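Local coordinates for mandelate racemase/muconate lactonizing protein (Paenibacillus sp., PDB 3QPE) that binds magnesium and D-galacturonic acid in an enolase-superfamily barrel, and probably acts on sugar acids of this kind, at residues Gly202-Asp207 / Val227-Leu232; Ala150-Glu155 / Arg192-Val197; Val279-Tyr284 / Arg307-Cys312. One frame throughout, in Å; residues are numbered along the deposited sequence. Where two conformers were deposited one is given.

Contact 1. Residues Gly202-Asp207 / Val227-Leu232. With MG (magnesium ion), chain E; DGU (D-galacturonic acid), chain G.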
loop_
_atom_site.group_PDB
_atom_site.type_symbol
_atom_site.label_atom_id
_atom_site.label_comp_id
_atom_site.label_asym_id
_atom_site.label_seq_id
_atom_site.Cartn_x
_atom_site.Cartn_y
_atom_site.Cartn_z
ATOM N N GLY A 202 7.531 -23.914 -21.350
ATOM C CA GLY A 202 7.204 -23.582 -19.971
ATOM C C GLY A 202 7.284 -22.100 -19.639
ATOM O O GLY A 202 8.351 -21.491 -19.739
ATOM N N LYS A 203 6.162 -21.511 -19.232
ATOM C CA LYS A 203 6.171 -20.108 -18.838
ATOM C C LYS A 203 6.634 -19.977 -17.410
ATOM O O LYS A 203 6.104 -20.643 -16.518
ATOM C CB LYS A 203 4.797 -19.476 -19.023
ATOM C CG LYS A 203 4.424 -19.330 -20.472
ATOM C CD LYS A 203 3.067 -18.664 -20.627
ATOM C CE LYS A 203 2.689 -18.552 -22.095
ATOM N NZ LYS A 203 2.478 -19.896 -22.706
ATOM N N ILE A 204 7.645 -19.136 -17.196
ATOM C CA ILE A 204 8.243 -18.984 -15.873
ATOM C C ILE A 204 7.876 -17.640 -15.268
ATOM O O ILE A 204 8.089 -16.601 -15.880
ATOM C CB ILE A 204 9.786 -19.050 -15.940
ATOM C CG1 ILE A 204 10.238 -20.379 -16.545
ATOM C CG2 ILE A 204 10.381 -18.833 -14.551
ATOM C CD1 ILE A 204 9.746 -21.593 -15.778
ATOM N N MET A 205 7.351 -17.645 -14.052
ATOM C CA MET A 205 7.042 -16.380 -13.417
ATOM C C MET A 205 7.848 -16.289 -12.133
ATOM O O MET A 205 8.104 -17.300 -11.484
ATOM C CB MET A 205 5.530 -16.276 -13.193
ATOM C CG MET A 205 4.765 -16.403 -14.519
ATOM S SD MET A 205 3.139 -17.163 -14.495
ATOM C CE MET A 205 3.601 -18.901 -14.512
ATOM N N ILE A 206 8.281 -15.091 -11.770
ATOM C CA ILE A 206 8.981 -14.935 -10.514
ATOM C C ILE A 206 8.266 -13.957 -9.604
ATOM O O ILE A 206 7.652 -12.988 -10.074
ATOM C CB ILE A 206 10.457 -14.541 -10.717
ATOM C CG1 ILE A 206 10.553 -13.242 -11.528
ATOM C CG2 ILE A 206 11.198 -15.659 -11.434
ATOM C CD1 ILE A 206 11.998 -12.751 -11.753
ATOM N N ASP A 207 8.322 -14.225 -8.303
ATOM C CA ASP A 207 7.542 -13.456 -7.338
ATOM C C ASP A 207 8.430 -13.108 -6.162
ATOM O O ASP A 207 8.856 -13.981 -5.406
ATOM C CB ASP A 207 6.285 -14.239 -6.909
ATOM C CG ASP A 207 5.462 -13.519 -5.854
ATOM O OD1 ASP A 207 5.872 -12.433 -5.399
ATOM O OD2 ASP A 207 4.415 -14.078 -5.445
ATOM N N VAL A 227 15.930 -16.870 -20.196
ATOM C CA VAL A 227 14.856 -17.665 -19.600
ATOM C C VAL A 227 13.494 -17.151 -20.052
ATOM O O VAL A 227 13.341 -15.962 -20.301
ATOM C CB VAL A 227 14.906 -17.597 -18.071
ATOM C CG1 VAL A 227 13.657 -18.244 -17.469
ATOM C CG2 VAL A 227 16.152 -18.262 -17.564
ATOM N N ASN A 228 12.511 -18.041 -20.162
ATOM C CA ASN A 228 11.183 -17.659 -20.647
ATOM C C ASN A 228 10.379 -16.969 -19.548
ATOM O O ASN A 228 9.397 -17.528 -19.036
ATOM C CB ASN A 228 10.424 -18.884 -21.180
ATOM C CG ASN A 228 9.140 -18.511 -21.922
ATOM O OD1 ASN A 228 8.988 -17.384 -22.394
ATOM N ND2 ASN A 228 8.214 -19.463 -22.031
ATOM N N LEU A 229 10.806 -15.763 -19.178
ATOM C CA LEU A 229 10.158 -15.016 -18.105
ATOM C C LEU A 229 8.892 -14.403 -18.642
ATOM O O LEU A 229 8.934 -13.568 -19.545
ATOM C CB LEU A 229 11.076 -13.919 -17.590
ATOM C CG LEU A 229 11.545 -14.021 -16.143
ATOM C CD1 LEU A 229 12.035 -15.430 -15.788
ATOM C CD2 LEU A 229 12.622 -12.988 -15.887
ATOM N N TYR A 230 7.760 -14.838 -18.092
ATOM C CA TYR A 230 6.452 -14.389 -18.550
ATOM C C TYR A 230 6.007 -13.162 -17.758
ATOM O O TYR A 230 5.566 -12.165 -18.341
ATOM C CB TYR A 230 5.423 -15.517 -18.415
ATOM C CG TYR A 230 4.068 -15.154 -18.965
ATOM C CD1 TYR A 230 3.864 -15.056 -20.329
ATOM C CD2 TYR A 230 2.996 -14.907 -18.121
ATOM C CE1 TYR A 230 2.634 -14.714 -20.850
ATOM C CE2 TYR A 230 1.752 -14.562 -18.633
ATOM C CZ TYR A 230 1.582 -14.475 -19.998
ATOM O OH TYR A 230 0.358 -14.137 -20.536
ATOM N N TRP A 231 6.142 -13.225 -16.438
ATOM C CA TRP A 231 5.901 -12.040 -15.618
ATOM C C TRP A 231 6.747 -11.896 -14.352
ATOM O O TRP A 231 7.274 -12.867 -13.801
ATOM C CB TRP A 231 4.399 -11.813 -15.351
ATOM C CG TRP A 231 3.751 -12.579 -14.202
ATOM C CD1 TRP A 231 4.250 -12.788 -12.946
ATOM C CD2 TRP A 231 2.456 -13.191 -14.219
ATOM N NE1 TRP A 231 3.348 -13.501 -12.188
ATOM C CE2 TRP A 231 2.242 -13.764 -12.950
ATOM C CE3 TRP A 231 1.457 -13.309 -15.189
ATOM C CZ2 TRP A 231 1.069 -14.450 -12.626
ATOM C CZ3 TRP A 231 0.291 -13.988 -14.865
ATOM C CH2 TRP A 231 0.110 -14.551 -13.595
ATOM N N LEU A 232 6.875 -10.648 -13.922
ATOM C CA LEU A 232 7.537 -10.284 -12.689
ATOM C C LEU A 232 6.498 -9.771 -11.717
ATOM O O LEU A 232 5.855 -8.755 -11.979
ATOM C CB LEU A 232 8.580 -9.188 -12.957
ATOM C CG LEU A 232 9.265 -8.572 -11.735
ATOM C CD1 LEU A 232 10.131 -9.587 -10.937
ATOM C CD2 LEU A 232 10.093 -7.356 -12.166
HETATM MG MG MG E . 2.512 -13.039 -5.026
HETATM O O1 DGU G . -0.303 -15.652 2.092
HETATM O O2 DGU G . 2.513 -15.507 2.004
HETATM O O5 DGU G . 2.485 -13.968 -2.844
HETATM O O6B DGU G . 1.436 -14.955 -5.235
HETATM C C1 DGU G . 0.311 -15.637 1.019
HETATM C C2 DGU G . 1.789 -16.072 0.900
HETATM C C3 DGU G . 2.444 -15.631 -0.425
HETATM C C4 DGU G . 1.597 -15.936 -1.685
HETATM C C5 DGU G . 2.179 -15.364 -2.988
HETATM C C6 DGU G . 1.284 -15.663 -4.212
HETATM O O3 DGU G . 3.716 -16.278 -0.565
HETATM O O4 DGU G . 0.297 -15.369 -1.525
HETATM O O6A DGU G . 0.474 -16.607 -4.084
HETATM O O HOH W 1 3.668 -11.371 -4.197
#
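W231 holds its indole CG between its own backbone N and carbonyl carbon (chi1 84°), while M205 takes CG back beside its backbone N and bends again at chi2 and chi3. Together these turns lay the methionine chain over one face of the indole. M205 CG sits 3.8 Å from the centroid of the five-membered ring of W231, almost exactly on the ring normal, and M205 SD is 3.8 Å from the centroid of the six-membered ring, a Met-aromatic contact over the face. The indole NE1 hydrogen-bonds to E233. Two residues earlier, the K203 chain slants over one face of the Y230 ring in a CH-pi contact, K203 CD 3.7 Å from Y230 CD1, and the phenol OH is hydrogen-bonded to E333. This is the parallel strand pair of a beta-alpha-beta unit in the TIM barrel, with helix 214-223 as the crossover. I204 N gives a hydrogen bond to N228 O, Y230 N one to I204 O at 2.8 Å, and I206 N one to W231 O; the buried N of W231 finds no partner. N228 adds a side-chain hydrogen bond, its ND2 3.1 Å from G202 O and well above the carbonyl plane. I204, I206, L229 and L232 occupy the other face, where I206 CG1 meets L232 CD1 at 3.7 Å and helices 180-198 and 214-223 pack on. At the C-terminal end of its strand, D207 OD2 binds magnesium at 2.2 Å together with galacturonate O5 and O6B and a water; E233 and E263 complete the six ligands, and K170 also holds D207 OD2.

Contact 2. Residues Ala150-Glu155 / Arg192-Val197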
loop_
_atom_site.group_PDB
_atom_site.type_symbol
_atom_site.label_atom_id
_atom_site.label_comp_id
_atom_site.label_asym_id
_atom_site.label_seq_id
_atom_site.Cartn_x
_atom_site.Cartn_y
_atom_site.Cartn_z
ATOM N N ALA A 150 19.312 -28.238 -7.431
ATOM C CA ALA A 150 18.871 -29.609 -7.656
ATOM C C ALA A 150 17.520 -29.908 -6.984
ATOM O O ALA A 150 16.650 -30.547 -7.570
ATOM C CB ALA A 150 19.940 -30.596 -7.169
ATOM N N LEU A 151 17.371 -29.466 -5.743
ATOM C CA LEU A 151 16.144 -29.676 -4.994
ATOM C C LEU A 151 14.985 -28.940 -5.661
ATOM O O LEU A 151 13.916 -29.507 -5.865
ATOM C CB LEU A 151 16.287 -29.153 -3.574
ATOM C CG LEU A 151 14.960 -29.180 -2.800
ATOM C CD1 LEU A 151 14.359 -30.577 -2.837
ATOM C CD2 LEU A 151 15.132 -28.701 -1.358
ATOM N N MET A 152 15.206 -27.669 -5.995
ATOM C CA MET A 152 14.133 -26.860 -6.583
ATOM C C MET A 152 13.713 -27.426 -7.937
ATOM O O MET A 152 12.546 -27.385 -8.295
ATOM C CB MET A 152 14.522 -25.370 -6.656
ATOM C CG MET A 152 14.741 -24.762 -5.257
ATOM S SD MET A 152 13.315 -25.029 -4.165
ATOM C CE MET A 152 12.102 -24.264 -5.278
ATOM N N GLN A 153 14.661 -28.003 -8.667
ATOM C CA GLN A 153 14.342 -28.689 -9.919
ATOM C C GLN A 153 13.480 -29.934 -9.668
ATOM O O GLN A 153 12.584 -30.255 -10.448
ATOM C CB GLN A 153 15.622 -29.102 -10.644
ATOM C CG GLN A 153 16.399 -27.960 -11.279
ATOM C CD GLN A 153 17.684 -28.454 -11.917
ATOM O OE1 GLN A 153 18.201 -29.499 -11.536
ATOM N NE2 GLN A 153 18.196 -27.716 -12.888
ATOM N N GLU A 154 13.787 -30.645 -8.589
ATOM C CA GLU A 154 13.040 -31.839 -8.211
ATOM C C GLU A 154 11.592 -31.459 -7.875
ATOM O O GLU A 154 10.643 -32.131 -8.286
ATOM C CB GLU A 154 13.726 -32.482 -7.012
ATOM C CG GLU A 154 12.934 -33.546 -6.283
ATOM C CD GLU A 154 13.762 -34.188 -5.176
ATOM O OE1 GLU A 154 14.988 -33.924 -5.133
ATOM O OE2 GLU A 154 13.188 -34.939 -4.352
ATOM N N GLU A 155 11.436 -30.376 -7.123
ATOM C CA GLU A 155 10.100 -29.880 -6.774
ATOM C C GLU A 155 9.317 -29.476 -8.023
ATOM O O GLU A 155 8.137 -29.782 -8.142
ATOM C CB GLU A 155 10.176 -28.716 -5.783
ATOM C CG GLU A 155 10.716 -29.087 -4.418
ATOM C CD GLU A 155 10.463 -27.999 -3.403
ATOM O OE1 GLU A 155 10.098 -26.858 -3.808
ATOM O OE2 GLU A 155 10.618 -28.292 -2.202
ATOM N N ARG A 192 17.068 -20.226 -13.304
ATOM C CA ARG A 192 17.671 -20.866 -14.469
ATOM C C ARG A 192 17.496 -22.376 -14.401
ATOM O O ARG A 192 17.151 -23.020 -15.391
ATOM C CB ARG A 192 19.161 -20.550 -14.551
ATOM C CG ARG A 192 19.463 -19.160 -15.019
ATOM C CD ARG A 192 20.914 -19.038 -15.432
ATOM N NE ARG A 192 21.107 -17.816 -16.190
ATOM C CZ ARG A 192 20.790 -17.689 -17.470
ATOM N NH1 ARG A 192 20.288 -18.720 -18.131
ATOM N NH2 ARG A 192 20.990 -16.536 -18.091
ATOM N N GLY A 193 17.762 -22.925 -13.222
ATOM C CA GLY A 193 17.632 -24.354 -12.977
ATOM C C GLY A 193 16.258 -24.899 -13.301
ATOM O O GLY A 193 16.135 -25.891 -14.008
ATOM N N ILE A 194 15.216 -24.247 -12.785
ATOM C CA ILE A 194 13.853 -24.675 -13.082
ATOM C C ILE A 194 13.501 -24.440 -14.552
ATOM O O ILE A 194 12.812 -25.245 -15.178
ATOM C CB ILE A 194 12.834 -23.999 -12.141
ATOM C CG1 ILE A 194 12.956 -24.617 -10.742
ATOM C CG2 ILE A 194 11.424 -24.141 -12.698
ATOM C CD1 ILE A 194 12.476 -23.721 -9.619
ATOM N N SER A 195 13.973 -23.335 -15.104
ATOM C CA SER A 195 13.822 -23.093 -16.530
ATOM C C SER A 195 14.325 -24.276 -17.360
ATOM O O SER A 195 13.660 -24.730 -18.284
ATOM C CB SER A 195 14.608 -21.849 -16.941
ATOM O OG SER A 195 14.615 -21.732 -18.349
ATOM N N GLU A 196 15.515 -24.761 -17.035
ATOM C CA GLU A 196 16.112 -25.867 -17.784
ATOM C C GLU A 196 15.207 -27.092 -17.780
ATOM O O GLU A 196 15.035 -27.772 -18.795
ATOM C CB GLU A 196 17.484 -26.200 -17.219
ATOM C CG GLU A 196 18.524 -25.139 -17.550
ATOM C CD GLU A 196 19.786 -25.260 -16.722
ATOM O OE1 GLU A 196 19.981 -26.308 -16.063
ATOM O OE2 GLU A 196 20.586 -24.299 -16.734
ATOM N N VAL A 197 14.605 -27.341 -16.628
ATOM C CA VAL A 197 13.779 -28.510 -16.425
ATOM C C VAL A 197 12.393 -28.318 -17.044
ATOM O O VAL A 197 11.751 -29.278 -17.460
ATOM C CB VAL A 197 13.707 -28.835 -14.905
ATOM C CG1 VAL A 197 12.276 -28.887 -14.411
ATOM C CG2 VAL A 197 14.476 -30.129 -14.599
#
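Q153 makes the one hydrogen bond between segments 150-155 and 192-197: its NE2 donates to the backbone O of G193 at 3.0 Å. Extended beyond CG, the chain carries the amide across to the facing helix, where it comes in from above the carbonyl plane, 44° out of it, with a moderately bent bond. The same G193 O also takes a weak hydrogen bond from V197 N within its own helix. A beta carbon on G193 would point at the other helix and probably crowd Q153 NE2. By shape, Q153 is a knob set into a hole formed by G193, I194, E196 and V197. The two segments belong to helices 145-161 and 180-198, which follow the barrel strands 126-135 and 167-170 and lie side by side on the outside of the TIM barrel. Their axes approach to 8.7 Å and cross at -41°. The apolar contacts flank the knob. On the side facing the barrel, I194 swings CG1 beside its backbone N (chi1 -73°), which brings CD1 to 4.0 Å from M152 CB. L135 of strand 126-135 touches both M152 and I194 there. V197 points at the opposing helix and puts CG2 4.2 Å from Q153 CB, while A156 and M157, one turn further along helix 145-161, also pack against it. Separately, I194 CG1 rests against a backbone carbonyl, 3.7 Å from M152 O.

Contact 3. Residues Val279-Tyr284 / Arg307-Cys312. With DGU (D-galacturonic acid), chain G.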
loop_
_atom_site.group_PDB
_atom_site.type_symbol
_atom_site.label_atom_id
_atom_site.label_comp_id
_atom_site.label_asym_id
_atom_site.label_seq_id
_atom_site.Cartn_x
_atom_site.Cartn_y
_atom_site.Cartn_z
ATOM N N VAL A 279 1.717 -1.183 -15.066
ATOM C CA VAL A 279 1.479 -2.525 -14.520
ATOM C C VAL A 279 0.547 -3.269 -15.481
ATOM O O VAL A 279 -0.438 -2.698 -15.942
ATOM C CB VAL A 279 0.837 -2.451 -13.122
ATOM C CG1 VAL A 279 0.456 -3.835 -12.626
ATOM C CG2 VAL A 279 1.768 -1.772 -12.127
ATOM N N ASP A 280 0.861 -4.521 -15.803
ATOM C CA ASP A 280 0.120 -5.244 -16.845
ATOM C C ASP A 280 -0.906 -6.244 -16.305
ATOM O O ASP A 280 -2.014 -6.384 -16.859
ATOM C CB ASP A 280 1.097 -5.979 -17.758
ATOM C CG ASP A 280 2.227 -5.090 -18.228
ATOM O OD1 ASP A 280 1.946 -4.116 -18.964
ATOM O OD2 ASP A 280 3.386 -5.371 -17.866
ATOM N N VAL A 281 -0.539 -6.933 -15.227
ATOM C CA VAL A 281 -1.381 -7.995 -14.668
ATOM C C VAL A 281 -1.832 -7.640 -13.242
ATOM O O VAL A 281 -1.010 -7.326 -12.386
ATOM C CB VAL A 281 -0.628 -9.352 -14.704
ATOM C CG1 VAL A 281 -1.496 -10.472 -14.154
ATOM C CG2 VAL A 281 -0.220 -9.679 -16.131
ATOM N N LEU A 282 -3.136 -7.663 -13.023
ATOM C CA LEU A 282 -3.738 -7.318 -11.740
ATOM C C LEU A 282 -4.111 -8.577 -10.968
ATOM O O LEU A 282 -4.747 -9.478 -11.514
ATOM C CB LEU A 282 -5.005 -6.472 -11.938
ATOM C CG LEU A 282 -4.821 -5.001 -12.301
ATOM C CD1 LEU A 282 -3.919 -4.353 -11.276
ATOM C CD2 LEU A 282 -4.248 -4.893 -13.691
ATOM N N GLN A 283 -3.767 -8.605 -9.681
ATOM C CA GLN A 283 -3.788 -9.860 -8.924
ATOM C C GLN A 283 -4.588 -9.849 -7.602
ATOM O O GLN A 283 -4.239 -10.558 -6.645
ATOM C CB GLN A 283 -2.338 -10.301 -8.669
ATOM C CG GLN A 283 -1.569 -10.529 -9.951
ATOM C CD GLN A 283 -0.180 -11.083 -9.699
ATOM O OE1 GLN A 283 0.618 -10.485 -8.979
ATOM N NE2 GLN A 283 0.119 -12.223 -10.304
ATOM N N TYR A 284 -5.678 -9.080 -7.558
ATOM C CA TYR A 284 -6.570 -9.106 -6.400
ATOM C C TYR A 284 -7.031 -10.532 -6.114
ATOM O O TYR A 284 -7.280 -11.317 -7.032
ATOM C CB TYR A 284 -7.771 -8.178 -6.609
ATOM C CG TYR A 284 -7.322 -6.759 -6.893
ATOM C CD1 TYR A 284 -6.975 -5.901 -5.856
ATOM C CD2 TYR A 284 -7.192 -6.299 -8.195
ATOM C CE1 TYR A 284 -6.534 -4.617 -6.102
ATOM C CE2 TYR A 284 -6.745 -5.002 -8.454
ATOM C CZ TYR A 284 -6.423 -4.170 -7.403
ATOM O OH TYR A 284 -5.978 -2.886 -7.650
ATOM N N ARG A 307 -4.714 -7.316 -18.011
ATOM C CA ARG A 307 -4.844 -8.751 -17.757
ATOM C C ARG A 307 -5.251 -9.050 -16.315
ATOM O O ARG A 307 -4.849 -8.343 -15.382
ATOM C CB ARG A 307 -3.508 -9.451 -18.058
ATOM C CG ARG A 307 -3.001 -9.210 -19.470
ATOM C CD ARG A 307 -1.513 -9.515 -19.586
ATOM N NE ARG A 307 -0.989 -9.164 -20.896
ATOM C CZ ARG A 307 -0.900 -10.018 -21.904
ATOM N NH1 ARG A 307 -1.299 -11.276 -21.737
ATOM N NH2 ARG A 307 -0.410 -9.618 -23.073
ATOM N N SER A 308 -6.027 -10.118 -16.146
ATOM C CA SER A 308 -6.543 -10.518 -14.851
ATOM C C SER A 308 -5.871 -11.840 -14.435
ATOM O O SER A 308 -5.879 -12.813 -15.188
ATOM C CB SER A 308 -8.056 -10.705 -14.936
ATOM O OG SER A 308 -8.729 -9.486 -15.221
ATOM N N ALA A 309 -5.266 -11.857 -13.255
ATOM C CA ALA A 309 -4.726 -13.089 -12.695
ATOM C C ALA A 309 -5.028 -13.115 -11.210
ATOM O O ALA A 309 -4.180 -12.760 -10.392
ATOM C CB ALA A 309 -3.185 -13.188 -12.944
ATOM N N PRO A 310 -6.253 -13.531 -10.840
ATOM C CA PRO A 310 -6.621 -13.489 -9.420
ATOM C C PRO A 310 -5.664 -14.288 -8.536
ATOM O O PRO A 310 -5.363 -15.435 -8.855
ATOM C CB PRO A 310 -8.003 -14.140 -9.400
ATOM C CG PRO A 310 -8.567 -13.880 -10.775
ATOM C CD PRO A 310 -7.341 -14.047 -11.682
ATOM N N HIS A 311 -5.215 -13.680 -7.436
ATOM C CA HIS A 311 -4.350 -14.338 -6.458
ATOM C C HIS A 311 -5.153 -15.413 -5.743
ATOM O O HIS A 311 -6.321 -15.204 -5.388
ATOM C CB HIS A 311 -3.855 -13.317 -5.430
ATOM C CG HIS A 311 -3.190 -13.927 -4.233
ATOM N ND1 HIS A 311 -3.900 -14.457 -3.176
ATOM C CD2 HIS A 311 -1.882 -14.067 -3.917
ATOM C CE1 HIS A 311 -3.056 -14.911 -2.264
ATOM N NE2 HIS A 311 -1.826 -14.694 -2.693
ATOM N N CYS A 312 -4.536 -16.573 -5.554
ATOM C CA CYS A 312 -5.155 -17.621 -4.754
ATOM C C CYS A 312 -4.041 -18.398 -4.072
ATOM O O CYS A 312 -3.263 -19.080 -4.717
ATOM C CB CYS A 312 -5.991 -18.549 -5.623
ATOM S SG CYS A 312 -6.786 -19.875 -4.688
HETATM O O1 DGU G . -0.303 -15.652 2.092
HETATM O O2 DGU G . 2.513 -15.507 2.004
HETATM O O5 DGU G . 2.485 -13.968 -2.844
HETATM O O6B DGU G . 1.436 -14.955 -5.235
HETATM C C1 DGU G . 0.311 -15.637 1.019
HETATM C C2 DGU G . 1.789 -16.072 0.900
HETATM C C3 DGU G . 2.444 -15.631 -0.425
HETATM C C4 DGU G . 1.597 -15.936 -1.685
HETATM C C5 DGU G . 2.179 -15.364 -2.988
HETATM C C6 DGU G . 1.284 -15.663 -4.212
HETATM O O3 DGU G . 3.716 -16.278 -0.565
HETATM O O4 DGU G . 0.297 -15.369 -1.525
HETATM O O6A DGU G . 0.474 -16.607 -4.084
HETATM O O HOH W 2 -1.821 -6.131 -20.237
#
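H311 N is gripped by two carbonyls of the facing segment: it donates to Y284 O at 3.2 Å, from well above that carbonyl's plane, and weakly to Q283 O. Q283 O also lies 3.0 Å from H311 CB, a close approach. With CG anti to the backbone N (chi1 168°), the imidazole turns away from the 279-284 segment toward the sugar acid, and H311 NE2 meets galacturonate O4 at 2.5 Å in a short, nearly straight hydrogen bond at the ring edge, in which either atom could be the donor. H311 ND1 is hydrogen-bonded to D285, a pairing consistent with the His-Asp dyad found after the sixth and seventh barrel strands in the mandelate racemase group. Replacing the imidazole with an alanine's methyl would probably leave galacturonate O4 and the D285 carboxylate each without this partner. Further back the two strands run parallel: R307 N hydrogen-bonds to D280 O, L282 N to R307 O at 3.0 Å, and A309 N to L282 O. On the inner face V281 CG1 presses on A309 CB at 3.4 Å, tighter than usual, and V281 CG2 lies against R307 CD, whose guanidinium goes on to a salt bridge with E333. W231 of strand 229-233 packs on V281, Q283 and A309 from within the barrel, whereas L282 and S308 face outward onto helix 291-303, the crossover between these strands.

From the N terminus, contact 2 comes first: its helices close a 36-residue loop that takes in strand 167-170. Helix 180-198 is followed, after a short loop, by strand 204-207, where contact 1 opens, closing a 19-residue loop through helix 214-223. Contact 3 follows, closing 22 residues through helix 291-303. The three lie in series, none nested or crossed. Contacts 1 and 2 meet where V227 packs on S195, tying the outer helix layer to the barrel strands. Contacts 1 and 3 meet across the interior through W231, Y230 and R307 both reach E333, and both contacts touch the galacturonate. Contact 2 stays apart from contact 3, nearest atoms about 15 Å away.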